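Azi13 (Streptomyces sahachiroi, PDB 5HMB) is a hotdog-fold thioesterase of the PaaI family from azinomycin biosynthesis, probably hydrolysing aromatic acyl thioesters of the naphthoate type. Local coordinates at residues 13-25 with 30-42. Residues are numbered along the deposited sequence; the frame is centred on the assembly and turned at random.
Sequences PYVEHLGLQFERI and AVAYWSVRADLLQ
Gln21 and Tyr33 form a hydrogen-bonded antiparallel pair: Gln21 N reaches Tyr33 O at 2.8 Å, and Tyr33 N returns to Gln21 O. Farther along the hairpin, Glu23 N and Arg24 N both donate to Val31 O, the mark of a classic beta bulge. Arg24 N is the farther donor, 3.3 Å from Val31 O, and lies in the carbonyl plane on a lone pair.

Phe22 and Ala32 pack on one face of the hairpin. Ala32 CB sits over the centre of the Phe22 ring, a CH-pi contact of 3.9 Å to the centroid. Leu20 CD2 touches Trp34 CD1 at 3.5 Å; these two side chains run the same way. Phe22 and Leu20 also reach helix 49-68. Glu23 CB meets Tyr33 CE2 at 3.5 Å, and Glu23 CD lies at the ring's edge, in its plane.

One polar side chain, Arg37, ties down the end of helix 13-18, which closes in a Schellman motif at Gly19. Arg37 NH1 and NH2 both grip His17 O, NH2 at 2.9 Å. A bend at chi3 (-36°) turns the guanidinium so that NE and NH2 also meet Asp39 OD1 and OD2 side-on, a salt bridge. Water 1 bridges Leu18 O and Ser35 O. With an alanine here the guanidinium is gone, and Asp39 would probably be left without its salt-bridge mate and His17 O without these two N-H groups. Arg37 thus ties the loop after strand 29-35 to the end of helix 13-18, where the His17 ring stacks on His17 of the second subunit.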
loop_
_atom_site.group_PDB
_atom_site.type_symbol
_atom_site.label_atom_id
_atom_site.label_comp_id
_atom_site.label_asym_id
_atom_site.label_seq_id
_atom_site.Cartn_x
_atom_site.Cartn_y
_atom_site.Cartn_z
ATOM N N PRO A 13 0.136 -26.573 -2.730
ATOM C CA PRO A 13 0.013 -27.104 -1.363
ATOM C C PRO A 13 -0.336 -26.067 -0.298
ATOM O O PRO A 13 -0.966 -26.415 0.708
ATOM C CB PRO A 13 1.401 -27.710 -1.109
ATOM C CG PRO A 13 2.319 -26.926 -2.005
ATOM C CD PRO A 13 1.519 -26.622 -3.237
ATOM N N TYR A 14 0.086 -24.807 -0.467
ATOM C CA TYR A 14 -0.293 -23.794 0.518
ATOM C C TYR A 14 -1.768 -23.446 0.387
ATOM O O TYR A 14 -2.474 -23.330 1.392
ATOM C CB TYR A 14 0.580 -22.535 0.400
ATOM C CG TYR A 14 0.530 -21.651 1.647
ATOM C CD1 TYR A 14 0.952 -22.135 2.889
ATOM C CD2 TYR A 14 0.057 -20.342 1.588
ATOM C CE1 TYR A 14 0.903 -21.337 4.040
ATOM C CE2 TYR A 14 -0.003 -19.540 2.739
ATOM C CZ TYR A 14 0.421 -20.040 3.959
ATOM N N VAL A 15 -2.262 -23.323 -0.846
ATOM C CA VAL A 15 -3.685 -23.075 -1.042
ATOM C C VAL A 15 -4.519 -24.194 -0.428
ATOM O O VAL A 15 -5.561 -23.939 0.193
ATOM C CB VAL A 15 -3.990 -22.886 -2.534
ATOM C CG1 VAL A 15 -5.483 -22.795 -2.747
ATOM C CG2 VAL A 15 -3.307 -21.634 -3.031
ATOM N N GLU A 16 -4.066 -25.447 -0.562
ATOM C CA GLU A 16 -4.752 -26.552 0.106
ATOM C C GLU A 16 -4.768 -26.351 1.616
ATOM O O GLU A 16 -5.801 -26.541 2.266
ATOM C CB GLU A 16 -4.097 -27.890 -0.244
ATOM N N HIS A 17 -3.626 -25.970 2.198
ATOM C CA HIS A 17 -3.574 -25.791 3.645
ATOM C C HIS A 17 -4.512 -24.681 4.107
ATOM O O HIS A 17 -5.099 -24.766 5.192
ATOM C CB HIS A 17 -2.149 -25.490 4.093
ATOM C CG HIS A 17 -2.046 -25.104 5.532
ATOM N ND1 HIS A 17 -2.091 -26.027 6.553
ATOM C CD2 HIS A 17 -1.899 -23.895 6.121
ATOM C CE1 HIS A 17 -1.974 -25.403 7.712
ATOM N NE2 HIS A 17 -1.855 -24.108 7.477
ATOM N N LEU A 18 -4.659 -23.626 3.303
ATOM C CA LEU A 18 -5.583 -22.551 3.644
ATOM C C LEU A 18 -7.032 -23.022 3.669
ATOM O O LEU A 18 -7.872 -22.353 4.267
ATOM C CB LEU A 18 -5.438 -21.394 2.654
ATOM C CG LEU A 18 -4.103 -20.637 2.670
ATOM C CD1 LEU A 18 -4.073 -19.566 1.573
ATOM C CD2 LEU A 18 -3.812 -20.024 4.056
ATOM N N GLY A 19 -7.341 -24.151 3.042
ATOM C CA GLY A 19 -8.707 -24.625 3.008
ATOM C C GLY A 19 -9.591 -23.932 2.002
ATOM O O GLY A 19 -10.818 -24.043 2.092
ATOM N N LEU A 20 -9.011 -23.215 1.045
ATOM C CA LEU A 20 -9.809 -22.526 0.042
ATOM C C LEU A 20 -10.524 -23.516 -0.863
ATOM O O LEU A 20 -9.937 -24.500 -1.315
ATOM C CB LEU A 20 -8.928 -21.624 -0.814
ATOM C CG LEU A 20 -8.399 -20.345 -0.200
ATOM C CD1 LEU A 20 -7.557 -19.640 -1.243
ATOM C CD2 LEU A 20 -9.562 -19.474 0.224
ATOM N N GLN A 21 -11.794 -23.238 -1.151
ATOM C CA GLN A 21 -12.566 -24.035 -2.100
ATOM C C GLN A 21 -13.122 -23.094 -3.155
ATOM O O GLN A 21 -14.002 -22.280 -2.864
ATOM C CB GLN A 21 -13.684 -24.808 -1.403
ATOM C CG GLN A 21 -13.198 -25.599 -0.195
ATOM C CD GLN A 21 -13.824 -26.976 -0.104
ATOM O OE1 GLN A 21 -14.644 -27.241 0.780
ATOM N NE2 GLN A 21 -13.436 -27.867 -1.017
ATOM N N PHE A 22 -12.610 -23.200 -4.372
ATOM C CA PHE A 22 -12.985 -22.265 -5.420
ATOM C C PHE A 22 -14.338 -22.624 -6.009
ATOM O O PHE A 22 -14.572 -23.766 -6.414
ATOM C CB PHE A 22 -11.909 -22.218 -6.500
ATOM C CG PHE A 22 -10.774 -21.309 -6.154
ATOM C CD1 PHE A 22 -9.781 -21.718 -5.283
ATOM C CD2 PHE A 22 -10.734 -20.022 -6.648
ATOM C CE1 PHE A 22 -8.739 -20.872 -4.942
ATOM C CE2 PHE A 22 -9.702 -19.172 -6.311
ATOM C CZ PHE A 22 -8.700 -19.601 -5.459
ATOM N N GLU A 23 -15.235 -21.644 -6.019
ATOM C CA GLU A 23 -16.537 -21.770 -6.653
ATOM C C GLU A 23 -16.505 -21.313 -8.101
ATOM O O GLU A 23 -17.289 -21.803 -8.920
ATOM C CB GLU A 23 -17.573 -20.953 -5.867
ATOM C CG GLU A 23 -19.024 -21.103 -6.316
ATOM C CD GLU A 23 -19.584 -22.496 -6.063
ATOM O OE1 GLU A 23 -20.560 -22.877 -6.747
ATOM O OE2 GLU A 23 -19.049 -23.208 -5.184
ATOM N N ARG A 24 -15.613 -20.387 -8.439
ATOM C CA ARG A 24 -15.575 -19.843 -9.786
ATOM C C ARG A 24 -14.180 -19.297 -10.045
ATOM O O ARG A 24 -13.603 -18.638 -9.180
ATOM C CB ARG A 24 -16.624 -18.741 -9.962
ATOM C CG ARG A 24 -16.564 -18.031 -11.294
ATOM C CD ARG A 24 -17.347 -16.728 -11.261
ATOM N NE ARG A 24 -18.789 -16.934 -11.159
ATOM C CZ ARG A 24 -19.582 -17.200 -12.191
ATOM N NH1 ARG A 24 -20.886 -17.364 -12.005
ATOM N NH2 ARG A 24 -19.073 -17.308 -13.411
ATOM N N ILE A 25 -13.639 -19.601 -11.223
ATOM C CA ILE A 25 -12.371 -19.031 -11.670
ATOM C C ILE A 25 -12.518 -18.647 -13.133
ATOM O O ILE A 25 -12.204 -19.437 -14.032
ATOM C CB ILE A 25 -11.177 -19.987 -11.496
ATOM C CG1 ILE A 25 -11.085 -20.511 -10.070
ATOM C CG2 ILE A 25 -9.869 -19.277 -11.898
ATOM C CD1 ILE A 25 -9.860 -21.346 -9.821
ATOM N N ALA A 30 -12.902 -14.490 -9.687
ATOM C CA ALA A 30 -12.672 -15.748 -8.999
ATOM C C ALA A 30 -13.302 -15.649 -7.616
ATOM O O ALA A 30 -13.260 -14.584 -6.996
ATOM C CB ALA A 30 -11.180 -16.078 -8.890
ATOM N N VAL A 31 -13.907 -16.748 -7.147
ATOM C CA VAL A 31 -14.646 -16.786 -5.884
ATOM C C VAL A 31 -14.252 -18.047 -5.131
ATOM O O VAL A 31 -14.328 -19.150 -5.684
ATOM C CB VAL A 31 -16.172 -16.777 -6.101
ATOM C CG1 VAL A 31 -16.891 -16.913 -4.761
ATOM C CG2 VAL A 31 -16.626 -15.532 -6.848
ATOM N N ALA A 32 -13.850 -17.898 -3.872
ATOM C CA ALA A 32 -13.499 -19.049 -3.054
ATOM C C ALA A 32 -14.121 -18.920 -1.674
ATOM O O ALA A 32 -14.257 -17.814 -1.141
ATOM C CB ALA A 32 -11.981 -19.212 -2.917
ATOM N N TYR A 33 -14.494 -20.063 -1.107
ATOM C CA TYR A 33 -15.021 -20.148 0.243
ATOM C C TYR A 33 -13.959 -20.761 1.137
ATOM O O TYR A 33 -13.131 -21.555 0.681
ATOM C CB TYR A 33 -16.294 -21.004 0.305
ATOM C CG TYR A 33 -17.401 -20.545 -0.616
ATOM C CD1 TYR A 33 -18.138 -19.404 -0.330
ATOM C CD2 TYR A 33 -17.717 -21.258 -1.770
ATOM C CE1 TYR A 33 -19.160 -18.972 -1.165
ATOM C CE2 TYR A 33 -18.740 -20.838 -2.614
ATOM C CZ TYR A 33 -19.455 -19.693 -2.303
ATOM O OH TYR A 33 -20.468 -19.265 -3.126
ATOM N N TRP A 34 -13.994 -20.394 2.409
ATOM C CA TRP A 34 -13.075 -20.936 3.402
ATOM C C TRP A 34 -13.597 -20.550 4.781
ATOM O O TRP A 34 -14.571 -19.803 4.913
ATOM C CB TRP A 34 -11.652 -20.427 3.181
ATOM C CG TRP A 34 -11.526 -18.930 3.204
ATOM C CD1 TRP A 34 -12.034 -18.043 2.291
ATOM C CD2 TRP A 34 -10.824 -18.144 4.180
ATOM N NE1 TRP A 34 -11.689 -16.756 2.646
ATOM C CE2 TRP A 34 -10.953 -16.793 3.802
ATOM C CE3 TRP A 34 -10.091 -18.456 5.332
ATOM C CZ2 TRP A 34 -10.374 -15.758 4.530
ATOM C CZ3 TRP A 34 -9.516 -17.430 6.050
ATOM C CH2 TRP A 34 -9.656 -16.095 5.641
ATOM N N SER A 35 -12.929 -21.058 5.810
ATOM C CA SER A 35 -13.371 -20.864 7.177
ATOM C C SER A 35 -12.177 -20.639 8.087
ATOM O O SER A 35 -11.087 -21.155 7.838
ATOM C CB SER A 35 -14.163 -22.067 7.682
ATOM O OG SER A 35 -14.390 -21.932 9.075
ATOM N N VAL A 36 -12.394 -19.854 9.145
ATOM C CA VAL A 36 -11.399 -19.725 10.199
ATOM C C VAL A 36 -11.270 -21.057 10.929
ATOM O O VAL A 36 -12.268 -21.742 11.190
ATOM C CB VAL A 36 -11.788 -18.596 11.169
ATOM C CG1 VAL A 36 -10.630 -18.258 12.068
ATOM C CG2 VAL A 36 -12.259 -17.364 10.397
ATOM N N ARG A 37 -10.039 -21.440 11.254
ATOM C CA ARG A 37 -9.775 -22.708 11.918
ATOM C C ARG A 37 -8.830 -22.473 13.078
ATOM O O ARG A 37 -8.136 -21.455 13.140
ATOM C CB ARG A 37 -9.150 -23.752 10.970
ATOM C CG ARG A 37 -10.005 -24.168 9.803
ATOM C CD ARG A 37 -9.366 -25.355 9.056
ATOM N NE ARG A 37 -7.903 -25.272 9.016
ATOM C CZ ARG A 37 -7.189 -25.086 7.907
ATOM N NH1 ARG A 37 -7.793 -24.974 6.734
ATOM N NH2 ARG A 37 -5.864 -25.025 7.968
ATOM N N ALA A 38 -8.798 -23.445 13.990
ATOM C CA ALA A 38 -7.974 -23.322 15.188
ATOM C C ALA A 38 -6.500 -23.119 14.837
ATOM O O ALA A 38 -5.816 -22.298 15.459
ATOM C CB ALA A 38 -8.158 -24.555 16.073
ATOM N N ASP A 39 -5.992 -23.852 13.846
ATOM C CA ASP A 39 -4.582 -23.753 13.476
ATOM C C ASP A 39 -4.250 -22.496 12.677
ATOM O O ASP A 39 -3.065 -22.225 12.447
ATOM C CB ASP A 39 -4.153 -24.991 12.677
ATOM C CG ASP A 39 -5.043 -25.256 11.482
ATOM O OD1 ASP A 39 -6.229 -24.864 11.527
ATOM O OD2 ASP A 39 -4.559 -25.857 10.500
ATOM N N LEU A 40 -5.249 -21.727 12.253
ATOM C CA LEU A 40 -5.024 -20.498 11.506
ATOM C C LEU A 40 -5.069 -19.260 12.388
ATOM O O LEU A 40 -4.981 -18.143 11.870
ATOM C CB LEU A 40 -6.049 -20.374 10.378
ATOM C CG LEU A 40 -6.095 -21.532 9.390
ATOM C CD1 LEU A 40 -7.127 -21.289 8.293
ATOM C CD2 LEU A 40 -4.707 -21.759 8.792
ATOM N N LEU A 41 -5.189 -19.428 13.702
ATOM C CA LEU A 41 -5.394 -18.312 14.610
ATOM C C LEU A 41 -4.074 -17.778 15.137
ATOM O O LEU A 41 -3.054 -18.472 15.156
ATOM C CB LEU A 41 -6.264 -18.731 15.794
ATOM C CG LEU A 41 -7.651 -19.267 15.464
ATOM C CD1 LEU A 41 -8.243 -19.949 16.678
ATOM C CD2 LEU A 41 -8.534 -18.130 15.002
ATOM N N GLN A 42 -4.115 -16.537 15.584
ATOM C CA GLN A 42 -3.028 -15.897 16.304
ATOM C C GLN A 42 -3.335 -15.906 17.799
ATOM O O GLN A 42 -4.461 -16.198 18.205
ATOM C CB GLN A 42 -2.822 -14.476 15.767
ATOM C CG GLN A 42 -4.024 -13.562 15.860
ATOM C CD GLN A 42 -3.704 -12.147 15.393
ATOM O OE1 GLN A 42 -3.004 -11.944 14.387
ATOM N NE2 GLN A 42 -4.202 -11.162 16.130
HETATM O O HOH W 1 -10.094 -22.729 5.689
#